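Local coordinates for deoxyribodipyrimidine photo-lyase (PDB 3UMV), which uses light and a bound FAD to split UV-induced cyclobutane pyrimidine dimers in DNA back into two pyrimidines, at residues 41-46 and 119-124; 108-113 and 210-215; 376-381 and 400-405. All coordinates share one frame; numbering follows the deposited sequence.

Contact 1 (41-46 and 119-124); sequences VYWMLR and AEIPAL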
loop_
_atom_site.group_PDB
_atom_site.type_symbol
_atom_site.label_atom_id
_atom_site.label_comp_id
_atom_site.label_asym_id
_atom_site.label_seq_id
_atom_site.Cartn_x
_atom_site.Cartn_y
_atom_site.Cartn_z
ATOM N N VAL A 41 18.220 -4.079 15.543
ATOM C CA VAL A 41 18.114 -3.699 14.138
ATOM C C VAL A 41 16.655 -3.698 13.716
ATOM O O VAL A 41 15.967 -4.701 13.900
ATOM C CB VAL A 41 18.856 -4.686 13.228
ATOM C CG1 VAL A 41 18.674 -4.305 11.750
ATOM C CG2 VAL A 41 20.329 -4.746 13.603
ATOM N N TYR A 42 16.190 -2.571 13.169
ATOM C CA TYR A 42 14.865 -2.494 12.574
ATOM C C TYR A 42 15.007 -2.692 11.066
ATOM O O TYR A 42 15.616 -1.874 10.370
ATOM C CB TYR A 42 14.180 -1.153 12.901
ATOM C CG TYR A 42 12.967 -0.825 12.047
ATOM C CD1 TYR A 42 12.064 -1.814 11.657
ATOM C CD2 TYR A 42 12.708 0.488 11.646
ATOM C CE1 TYR A 42 10.959 -1.518 10.865
ATOM C CE2 TYR A 42 11.589 0.801 10.856
ATOM C CZ TYR A 42 10.717 -0.203 10.482
ATOM O OH TYR A 42 9.608 0.097 9.715
ATOM N N TRP A 43 14.504 -3.824 10.591
ATOM C CA TRP A 43 14.430 -4.097 9.168
ATOM C C TRP A 43 13.188 -3.394 8.626
ATOM O O TRP A 43 12.073 -3.882 8.767
ATOM C CB TRP A 43 14.385 -5.614 8.921
ATOM C CG TRP A 43 14.138 -6.001 7.479
ATOM C CD1 TRP A 43 14.214 -5.186 6.382
ATOM C CD2 TRP A 43 13.746 -7.296 6.988
ATOM N NE1 TRP A 43 13.918 -5.894 5.249
ATOM C CE2 TRP A 43 13.621 -7.189 5.588
ATOM C CE3 TRP A 43 13.493 -8.535 7.595
ATOM C CZ2 TRP A 43 13.245 -8.277 4.777
ATOM C CZ3 TRP A 43 13.124 -9.621 6.784
ATOM C CH2 TRP A 43 13.006 -9.479 5.397
ATOM N N MET A 44 13.404 -2.211 8.057
ATOM C CA MET A 44 12.344 -1.413 7.460
ATOM C C MET A 44 11.978 -1.976 6.095
ATOM O O MET A 44 12.855 -2.188 5.264
ATOM C CB MET A 44 12.857 0.015 7.288
ATOM C CG MET A 44 11.855 0.981 6.660
ATOM S SD MET A 44 12.631 2.590 6.407
ATOM C CE MET A 44 12.510 3.328 8.035
ATOM N N LEU A 45 10.692 -2.202 5.856
ATOM C CA LEU A 45 10.243 -2.619 4.538
ATOM C C LEU A 45 8.989 -1.887 4.110
ATOM O O LEU A 45 9.026 -1.108 3.161
ATOM C CB LEU A 45 10.060 -4.138 4.460
ATOM C CG LEU A 45 9.901 -4.692 3.044
ATOM C CD1 LEU A 45 10.402 -6.134 3.029
ATOM C CD2 LEU A 45 8.446 -4.599 2.560
ATOM N N ARG A 46 7.881 -2.122 4.809
ATOM C CA ARG A 46 6.627 -1.473 4.419
ATOM C C ARG A 46 6.525 -0.025 4.866
ATOM O O ARG A 46 5.888 0.791 4.192
ATOM C CB ARG A 46 5.417 -2.253 4.921
ATOM C CG ARG A 46 4.117 -1.858 4.217
ATOM C CD ARG A 46 2.963 -2.620 4.803
ATOM N NE ARG A 46 1.731 -2.442 4.049
ATOM C CZ ARG A 46 0.595 -3.044 4.388
ATOM N NH1 ARG A 46 0.576 -3.850 5.446
ATOM N NH2 ARG A 46 -0.504 -2.861 3.673
ATOM N N ALA A 119 18.545 -11.341 2.018
ATOM C CA ALA A 119 19.570 -12.201 2.626
ATOM C C ALA A 119 20.682 -11.392 3.306
ATOM O O ALA A 119 21.393 -11.895 4.180
ATOM C CB ALA A 119 20.155 -13.155 1.590
ATOM N N GLU A 120 20.829 -10.138 2.900
ATOM C CA GLU A 120 21.806 -9.245 3.510
ATOM C C GLU A 120 21.415 -8.865 4.945
ATOM O O GLU A 120 22.263 -8.471 5.746
ATOM C CB GLU A 120 21.997 -8.002 2.637
ATOM C CG GLU A 120 22.712 -8.307 1.321
ATOM C CD GLU A 120 22.717 -7.138 0.349
ATOM O OE1 GLU A 120 21.623 -6.725 -0.092
ATOM O OE2 GLU A 120 23.814 -6.633 0.019
ATOM N N ILE A 121 20.129 -8.995 5.263
ATOM C CA ILE A 121 19.602 -8.619 6.577
ATOM C C ILE A 121 20.153 -9.550 7.666
ATOM O O ILE A 121 20.751 -9.087 8.644
ATOM C CB ILE A 121 18.054 -8.608 6.574
ATOM C CG1 ILE A 121 17.538 -7.519 5.628
ATOM C CG2 ILE A 121 17.484 -8.431 7.988
ATOM C CD1 ILE A 121 17.877 -6.103 6.070
ATOM N N PRO A 122 19.973 -10.867 7.501
ATOM C CA PRO A 122 20.559 -11.748 8.515
ATOM C C PRO A 122 22.084 -11.654 8.554
ATOM O O PRO A 122 22.692 -11.787 9.626
ATOM C CB PRO A 122 20.106 -13.146 8.076
ATOM C CG PRO A 122 19.650 -13.005 6.676
ATOM C CD PRO A 122 19.112 -11.608 6.564
ATOM N N ALA A 123 22.700 -11.434 7.398
ATOM C CA ALA A 123 24.143 -11.264 7.354
ATOM C C ALA A 123 24.566 -10.112 8.261
ATOM O O ALA A 123 25.508 -10.246 9.042
ATOM C CB ALA A 123 24.612 -11.027 5.927
ATOM N N LEU A 124 23.868 -8.980 8.154
ATOM C CA LEU A 124 24.186 -7.817 8.977
ATOM C C LEU A 124 23.963 -8.110 10.458
ATOM O O LEU A 124 24.810 -7.807 11.298
ATOM C CB LEU A 124 23.366 -6.597 8.556
ATOM C CG LEU A 124 23.528 -5.397 9.490
ATOM C CD1 LEU A 124 24.863 -4.725 9.252
ATOM C CD2 LEU A 124 22.402 -4.393 9.291
#
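In the Rossmann-like alpha/beta domain of this photolyase, strand 40-44 meets helix 120-127 through Trp43 and Ile121. The strand lies inside the parallel part of the sheet, and the helix packs across one face of that sheet. Contact between the two is apolar throughout. Ile121 lays its side chain over one face of the Trp43 indole, and the two side chains cross at about a right angle. CG1 of Ile121 sits 3.9 Å from the centroid of the five-membered ring of Trp43, only 6° off the ring normal. This is a CH-pi contact over the face. The two branches of Ile121 share the indole. CD1 of Ile121 covers the pyrrole end, 3.8 Å from CD1 of Trp43. CG2 of Ile121 reaches the benzo side, 4.0 Å from CE3 of Trp43. The Trp43 ring is set up for this by its first torsion, which places CG anti to the backbone N (chi1 173°). Leu147 and Val150 of helix 141-157 also touch the indole, and Ile121 continues onto Ala73 and Ala75 of strand 70-75. The strand backbone is tied to its neighbours on both sides: Val41 bonds to Thr132 and Val134, Tyr42 to Ala71 and Ala73. One helical turn after Ile121, a looser touch extends the interface, with CD2 of Leu124 4.5 Å from CG1 of Val41.

Contact 2 (108-113 and 210-215); sequences HLPFFL and VPWDRE. With URE (urea), chain N.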
loop_
_atom_site.group_PDB
_atom_site.type_symbol
_atom_site.label_atom_id
_atom_site.label_comp_id
_atom_site.label_asym_id
_atom_site.label_seq_id
_atom_site.Cartn_x
_atom_site.Cartn_y
_atom_site.Cartn_z
ATOM N N HIS A 108 21.653 11.058 13.744
ATOM C CA HIS A 108 22.672 10.075 14.117
ATOM C C HIS A 108 22.108 8.663 14.254
ATOM O O HIS A 108 22.599 7.858 15.043
ATOM C CB HIS A 108 23.405 10.502 15.394
ATOM C CG HIS A 108 23.998 11.872 15.307
ATOM N ND1 HIS A 108 25.120 12.150 14.557
ATOM C CD2 HIS A 108 23.610 13.048 15.855
ATOM C CE1 HIS A 108 25.404 13.437 14.655
ATOM N NE2 HIS A 108 24.503 14.004 15.439
ATOM N N LEU A 109 21.063 8.378 13.480
ATOM C CA LEU A 109 20.510 7.036 13.371
ATOM C C LEU A 109 21.068 6.396 12.105
ATOM O O LEU A 109 20.804 6.863 10.996
ATOM C CB LEU A 109 18.978 7.099 13.315
ATOM C CG LEU A 109 18.164 5.816 13.114
ATOM C CD1 LEU A 109 18.350 4.824 14.256
ATOM C CD2 LEU A 109 16.700 6.171 12.955
ATOM N N PRO A 110 21.864 5.335 12.272
ATOM C CA PRO A 110 22.521 4.608 11.182
ATOM C C PRO A 110 21.495 3.976 10.254
ATOM O O PRO A 110 20.578 3.314 10.734
ATOM C CB PRO A 110 23.299 3.509 11.914
ATOM C CG PRO A 110 23.413 3.980 13.317
ATOM C CD PRO A 110 22.168 4.748 13.589
ATOM N N PHE A 111 21.646 4.178 8.948
ATOM C CA PHE A 111 20.723 3.594 7.975
ATOM C C PHE A 111 21.519 2.720 7.015
ATOM O O PHE A 111 22.307 3.228 6.222
ATOM C CB PHE A 111 19.981 4.701 7.212
ATOM C CG PHE A 111 19.009 4.198 6.165
ATOM C CD1 PHE A 111 17.770 3.687 6.525
ATOM C CD2 PHE A 111 19.332 4.268 4.819
ATOM C CE1 PHE A 111 16.866 3.238 5.546
ATOM C CE2 PHE A 111 18.443 3.819 3.847
ATOM C CZ PHE A 111 17.205 3.304 4.217
ATOM N N PHE A 112 21.310 1.407 7.092
ATOM C CA PHE A 112 21.957 0.464 6.181
ATOM C C PHE A 112 21.080 0.198 4.957
ATOM O O PHE A 112 19.947 -0.260 5.088
ATOM C CB PHE A 112 22.221 -0.867 6.886
ATOM C CG PHE A 112 23.260 -0.787 7.972
ATOM C CD1 PHE A 112 24.582 -1.090 7.709
ATOM C CD2 PHE A 112 22.906 -0.411 9.256
ATOM C CE1 PHE A 112 25.543 -1.019 8.711
ATOM C CE2 PHE A 112 23.865 -0.335 10.271
ATOM C CZ PHE A 112 25.184 -0.640 9.996
ATOM N N LEU A 113 21.611 0.487 3.773
ATOM C CA LEU A 113 20.915 0.200 2.526
ATOM C C LEU A 113 21.532 -1.000 1.821
ATOM O O LEU A 113 22.720 -0.994 1.499
ATOM C CB LEU A 113 20.953 1.409 1.594
ATOM C CG LEU A 113 20.186 1.157 0.294
ATOM C CD1 LEU A 113 18.733 0.869 0.592
ATOM C CD2 LEU A 113 20.317 2.343 -0.657
ATOM N N VAL A 210 21.834 4.848 23.250
ATOM C CA VAL A 210 23.268 5.124 23.282
ATOM C C VAL A 210 23.776 5.283 21.852
ATOM O O VAL A 210 23.207 4.718 20.923
ATOM C CB VAL A 210 24.064 4.020 24.022
ATOM C CG1 VAL A 210 23.526 3.829 25.431
ATOM C CG2 VAL A 210 24.023 2.712 23.255
ATOM N N PRO A 211 24.849 6.064 21.666
ATOM C CA PRO A 211 25.332 6.317 20.307
ATOM C C PRO A 211 25.810 5.051 19.604
ATOM O O PRO A 211 26.190 4.070 20.251
ATOM C CB PRO A 211 26.502 7.284 20.523
ATOM C CG PRO A 211 26.900 7.091 21.943
ATOM C CD PRO A 211 25.648 6.770 22.680
ATOM N N TRP A 212 25.804 5.084 18.277
ATOM C CA TRP A 212 26.223 3.936 17.496
ATOM C C TRP A 212 27.734 3.864 17.385
ATOM O O TRP A 212 28.383 4.802 16.918
ATOM C CB TRP A 212 25.601 3.981 16.104
ATOM C CG TRP A 212 25.926 2.788 15.275
ATOM C CD1 TRP A 212 26.961 2.658 14.399
ATOM C CD2 TRP A 212 25.206 1.549 15.236
ATOM N NE1 TRP A 212 26.934 1.414 13.812
ATOM C CE2 TRP A 212 25.861 0.716 14.306
ATOM C CE3 TRP A 212 24.074 1.065 15.895
ATOM C CZ2 TRP A 212 25.427 -0.577 14.025
ATOM C CZ3 TRP A 212 23.634 -0.215 15.605
ATOM C CH2 TRP A 212 24.310 -1.022 14.679
ATOM N N ASP A 213 28.289 2.735 17.807
ATOM C CA ASP A 213 29.732 2.561 17.818
ATOM C C ASP A 213 30.147 1.259 17.134
ATOM O O ASP A 213 31.235 0.742 17.380
ATOM C CB ASP A 213 30.241 2.575 19.261
ATOM C CG ASP A 213 29.821 1.338 20.042
ATOM O OD1 ASP A 213 30.606 0.895 20.909
ATOM O OD2 ASP A 213 28.720 0.801 19.792
ATOM N N ARG A 214 29.279 0.724 16.283
ATOM C CA ARG A 214 29.581 -0.531 15.603
ATOM C C ARG A 214 29.929 -0.284 14.137
ATOM O O ARG A 214 30.337 0.816 13.762
ATOM C CB ARG A 214 28.405 -1.506 15.710
ATOM C CG ARG A 214 27.910 -1.754 17.126
ATOM C CD ARG A 214 29.004 -2.311 18.030
ATOM N NE ARG A 214 28.534 -2.440 19.408
ATOM C CZ ARG A 214 27.909 -3.511 19.885
ATOM N NH1 ARG A 214 27.683 -4.555 19.098
ATOM N NH2 ARG A 214 27.510 -3.538 21.151
ATOM N N GLU A 215 29.759 -1.315 13.316
ATOM C CA GLU A 215 29.995 -1.204 11.881
ATOM C C GLU A 215 29.192 -0.044 11.304
ATOM O O GLU A 215 27.995 0.086 11.560
ATOM C CB GLU A 215 29.623 -2.510 11.171
ATOM C CG GLU A 215 29.463 -2.376 9.659
ATOM C CD GLU A 215 29.174 -3.702 8.968
ATOM O OE1 GLU A 215 28.367 -3.713 8.013
ATOM O OE2 GLU A 215 29.758 -4.729 9.372
HETATM C C URE N . 26.006 -1.620 3.949
HETATM O O URE N . 25.761 -0.503 4.373
HETATM N N1 URE N . 25.410 -2.047 2.866
HETATM N N2 URE N . 26.854 -2.391 4.582
HETATM O O HOH W 1 22.946 6.681 17.920
#
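Pro110 and Phe112 pack against the Trp212 indole. Pro110 sets CG over one face, 3.7 Å from the centroid of the Trp212 five-membered ring and 27° off its normal. This CH-pi contact is close, with CG of Pro110 3.4 Å from CG of Trp212. CB of Arg214 lies over the opposite face, so the indole is sandwiched. Phe112 CG is anti to the carbonyl carbon (chi1 -68°), which turns the ring toward the 210-215 loop. Its ring edge meets the same indole: CZ of Phe112 is 4.0 Å from CZ2 of Trp212. Among the polar contacts, Trp212 NE1 donates to Glu215 O at 2.8 Å, with the acceptor near the indole plane but the donor above the carbonyl plane. The same Glu215 O lies at the edge of the Phe112 ring, 3.3 Å from CZ. A water accepts weakly from Trp212 N and donates to His108 O. N1 of the urea donates to Leu113 O at 3.2 Å; the urea also bonds to Glu218 N. The Glu215 carboxylate pairs with Arg127. The loop between helices 196-199 and 222-231 covers strand 111-114, an outermost strand of the alpha/beta-domain sheet, while Trp212 also touches Ala71 of the adjoining strand 70-75.

Contact 3 (376-381 and 400-405); sequences PLWNAS and AKKILE. With EDO (1,2-ethanediol), chain F.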
loop_
_atom_site.group_PDB
_atom_site.type_symbol
_atom_site.label_atom_id
_atom_site.label_comp_id
_atom_site.label_asym_id
_atom_site.label_seq_id
_atom_site.Cartn_x
_atom_site.Cartn_y
_atom_site.Cartn_z
ATOM N N PRO A 376 -15.069 5.164 -24.903
ATOM C CA PRO A 376 -14.145 6.271 -24.656
ATOM C C PRO A 376 -13.986 6.594 -23.173
ATOM O O PRO A 376 -12.950 7.118 -22.794
ATOM C CB PRO A 376 -14.795 7.446 -25.390
ATOM C CG PRO A 376 -16.232 7.104 -25.427
ATOM C CD PRO A 376 -16.297 5.615 -25.582
ATOM N N LEU A 377 -15.000 6.292 -22.372
ATOM C CA LEU A 377 -14.916 6.466 -20.929
ATOM C C LEU A 377 -13.889 5.478 -20.343
ATOM O O LEU A 377 -13.042 5.861 -19.543
ATOM C CB LEU A 377 -16.284 6.294 -20.280
ATOM C CG LEU A 377 -16.276 6.398 -18.750
ATOM C CD1 LEU A 377 -15.652 7.725 -18.280
ATOM C CD2 LEU A 377 -17.681 6.235 -18.205
ATOM N N TRP A 378 -13.937 4.226 -20.789
ATOM C CA TRP A 378 -12.976 3.234 -20.324
ATOM C C TRP A 378 -11.574 3.607 -20.781
ATOM O O TRP A 378 -10.628 3.598 -19.995
ATOM C CB TRP A 378 -13.341 1.830 -20.807
ATOM C CG TRP A 378 -12.503 0.813 -20.091
ATOM C CD1 TRP A 378 -12.825 0.177 -18.921
ATOM C CD2 TRP A 378 -11.172 0.387 -20.433
ATOM N NE1 TRP A 378 -11.794 -0.639 -18.533
ATOM C CE2 TRP A 378 -10.769 -0.542 -19.443
ATOM C CE3 TRP A 378 -10.293 0.678 -21.492
ATOM C CZ2 TRP A 378 -9.513 -1.161 -19.459
ATOM C CZ3 TRP A 378 -9.054 0.048 -21.520
ATOM C CH2 TRP A 378 -8.679 -0.868 -20.508
ATOM N N ASN A 379 -11.443 3.959 -22.057
ATOM C CA ASN A 379 -10.154 4.387 -22.563
ATOM C C ASN A 379 -9.555 5.511 -21.732
ATOM O O ASN A 379 -8.355 5.502 -21.464
ATOM C CB ASN A 379 -10.262 4.848 -24.025
ATOM C CG ASN A 379 -10.573 3.723 -24.990
ATOM O OD1 ASN A 379 -10.981 3.981 -26.127
ATOM N ND2 ASN A 379 -10.388 2.480 -24.564
ATOM N N ALA A 380 -10.386 6.480 -21.337
ATOM C CA ALA A 380 -9.934 7.612 -20.528
ATOM C C ALA A 380 -9.402 7.145 -19.175
ATOM O O ALA A 380 -8.375 7.619 -18.717
ATOM C CB ALA A 380 -11.083 8.660 -20.346
ATOM N N SER A 381 -10.105 6.209 -18.548
ATOM C CA SER A 381 -9.679 5.708 -17.247
ATOM C C SER A 381 -8.342 4.982 -17.368
ATOM O O SER A 381 -7.451 5.168 -16.546
ATOM C CB SER A 381 -10.752 4.823 -16.605
ATOM O OG SER A 381 -10.920 3.586 -17.275
ATOM N N ALA A 400 -12.226 -1.885 -13.905
ATOM C CA ALA A 400 -12.012 -3.307 -13.698
ATOM C C ALA A 400 -13.230 -4.144 -14.098
ATOM O O ALA A 400 -13.091 -5.267 -14.579
ATOM C CB ALA A 400 -11.602 -3.590 -12.240
ATOM N N LYS A 401 -14.424 -3.607 -13.876
ATOM C CA LYS A 401 -15.634 -4.309 -14.272
ATOM C C LYS A 401 -15.773 -4.471 -15.784
ATOM O O LYS A 401 -16.281 -5.499 -16.264
ATOM C CB LYS A 401 -16.862 -3.635 -13.680
ATOM C CG LYS A 401 -16.956 -3.855 -12.182
ATOM C CD LYS A 401 -18.270 -3.367 -11.619
ATOM C CE LYS A 401 -18.302 -3.601 -10.092
ATOM N NZ LYS A 401 -18.450 -5.040 -9.758
ATOM N N LYS A 402 -15.339 -3.471 -16.548
ATOM C CA LYS A 402 -15.333 -3.629 -18.008
ATOM C C LYS A 402 -14.356 -4.715 -18.455
ATOM O O LYS A 402 -14.587 -5.410 -19.445
ATOM C CB LYS A 402 -15.010 -2.315 -18.711
ATOM C CG LYS A 402 -16.071 -1.243 -18.553
ATOM C CD LYS A 402 -17.390 -1.690 -19.163
ATOM C CE LYS A 402 -18.499 -1.608 -18.139
ATOM N NZ LYS A 402 -19.867 -1.714 -18.749
ATOM N N ILE A 403 -13.256 -4.882 -17.725
ATOM C CA ILE A 403 -12.308 -5.927 -18.085
ATOM C C ILE A 403 -12.969 -7.299 -17.941
ATOM O O ILE A 403 -12.808 -8.162 -18.805
ATOM C CB ILE A 403 -11.028 -5.823 -17.254
ATOM C CG1 ILE A 403 -10.347 -4.490 -17.519
ATOM C CG2 ILE A 403 -10.073 -6.961 -17.584
ATOM C CD1 ILE A 403 -9.100 -4.247 -16.683
ATOM N N LEU A 404 -13.752 -7.481 -16.880
ATOM C CA LEU A 404 -14.579 -8.686 -16.738
ATOM C C LEU A 404 -15.529 -8.853 -17.926
ATOM O O LEU A 404 -15.704 -9.959 -18.479
ATOM C CB LEU A 404 -15.391 -8.623 -15.443
ATOM C CG LEU A 404 -16.441 -9.720 -15.268
ATOM C CD1 LEU A 404 -15.776 -11.099 -15.241
ATOM C CD2 LEU A 404 -17.251 -9.482 -13.994
ATOM N N GLU A 405 -16.136 -7.748 -18.340
ATOM C CA GLU A 405 -17.129 -7.800 -19.410
ATOM C C GLU A 405 -16.533 -8.088 -20.789
ATOM O O GLU A 405 -17.222 -8.582 -21.666
ATOM C CB GLU A 405 -17.876 -6.475 -19.458
ATOM C CG GLU A 405 -19.184 -6.526 -20.216
ATOM C CD GLU A 405 -19.970 -5.240 -20.082
ATOM O OE1 GLU A 405 -21.117 -5.204 -20.553
ATOM O OE2 GLU A 405 -19.455 -4.273 -19.485
HETATM C C1 EDO F . -23.305 -7.904 -20.669
HETATM O O1 EDO F . -22.090 -7.711 -21.287
HETATM C C2 EDO F . -23.352 -8.142 -19.327
HETATM O O2 EDO F . -24.568 -8.264 -18.700
#
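Between segments 376-381 and 400-405, of helices 376-388 and 393-405, the CA atoms of Trp378 and Lys402 are nearest, 7.6 Å apart. Trp378 carries the contact. Its CG is anti to the backbone N (chi1 -169°), which sends the indole toward the second helix. CD1 of Trp378 lies 3.3 Å from CB of Lys402, a tight approach. CG of Lys402 follows at 3.6 Å from the same CD1, and the two side chains slide past each other in opposite directions. Ile403 meets the other end of the indole at about a right angle, with its CG1 3.9 Å from CZ2 of Trp378. Trp378 NE1 is hydrogen-bonded to Trp399 O, which helps hold the ring in this orientation. Trp378 is one of three tryptophans predicted to pass electrons by a tryptophanyl radical. Its ring meets that of Trp399 with the planes about 10° apart, and that of Trp406 edge-to-face. Ala400 touches the FAD, so the second helix joins this tryptophan chain to the cofactor pocket. Lys402 bends away from the indole at chi2 and chi3. Its NZ forms a salt bridge with OE2 of Glu405, 2.7 Å away on the syn lone pair, and also bonds to Met461 O. OE1 of Glu405 is hydrogen-bonded to Tyr460 OH. Replacing Glu405 with an alanine would probably leave the Lys402 ammonium without its charged mate and the Tyr460 hydroxyl without this partner. O1 of a 1,2-ethanediol, probably from the crystallisation liquor, donates to OE1 of Glu405 at 2.8 Å. On the first helix, Ser381 OG donates to Trp378 O at 2.7 Å.

Contacts 1 and 2 belong to one packed region of the alpha/beta domain, with centres about 14 Å apart. Strand 111-114 of contact 2 leads in the chain to helix 120-127 of contact 1. Leu124 joins them directly: its CD1 is 3.8 Å from CE1 of Phe112 and 3.9 Å from OE1 of Glu215. Its side chain also comes within about 6 Å of a bound urea. Contact 3 lies on the opposite side of the chain's centre. Its centre is about 41 Å from that of contact 1 and about 50 Å from that of contact 2. Of the three, contact 3 holds the predicted electron-transfer tryptophan, and its Ile403 side chain is about 8 Å from the FAD.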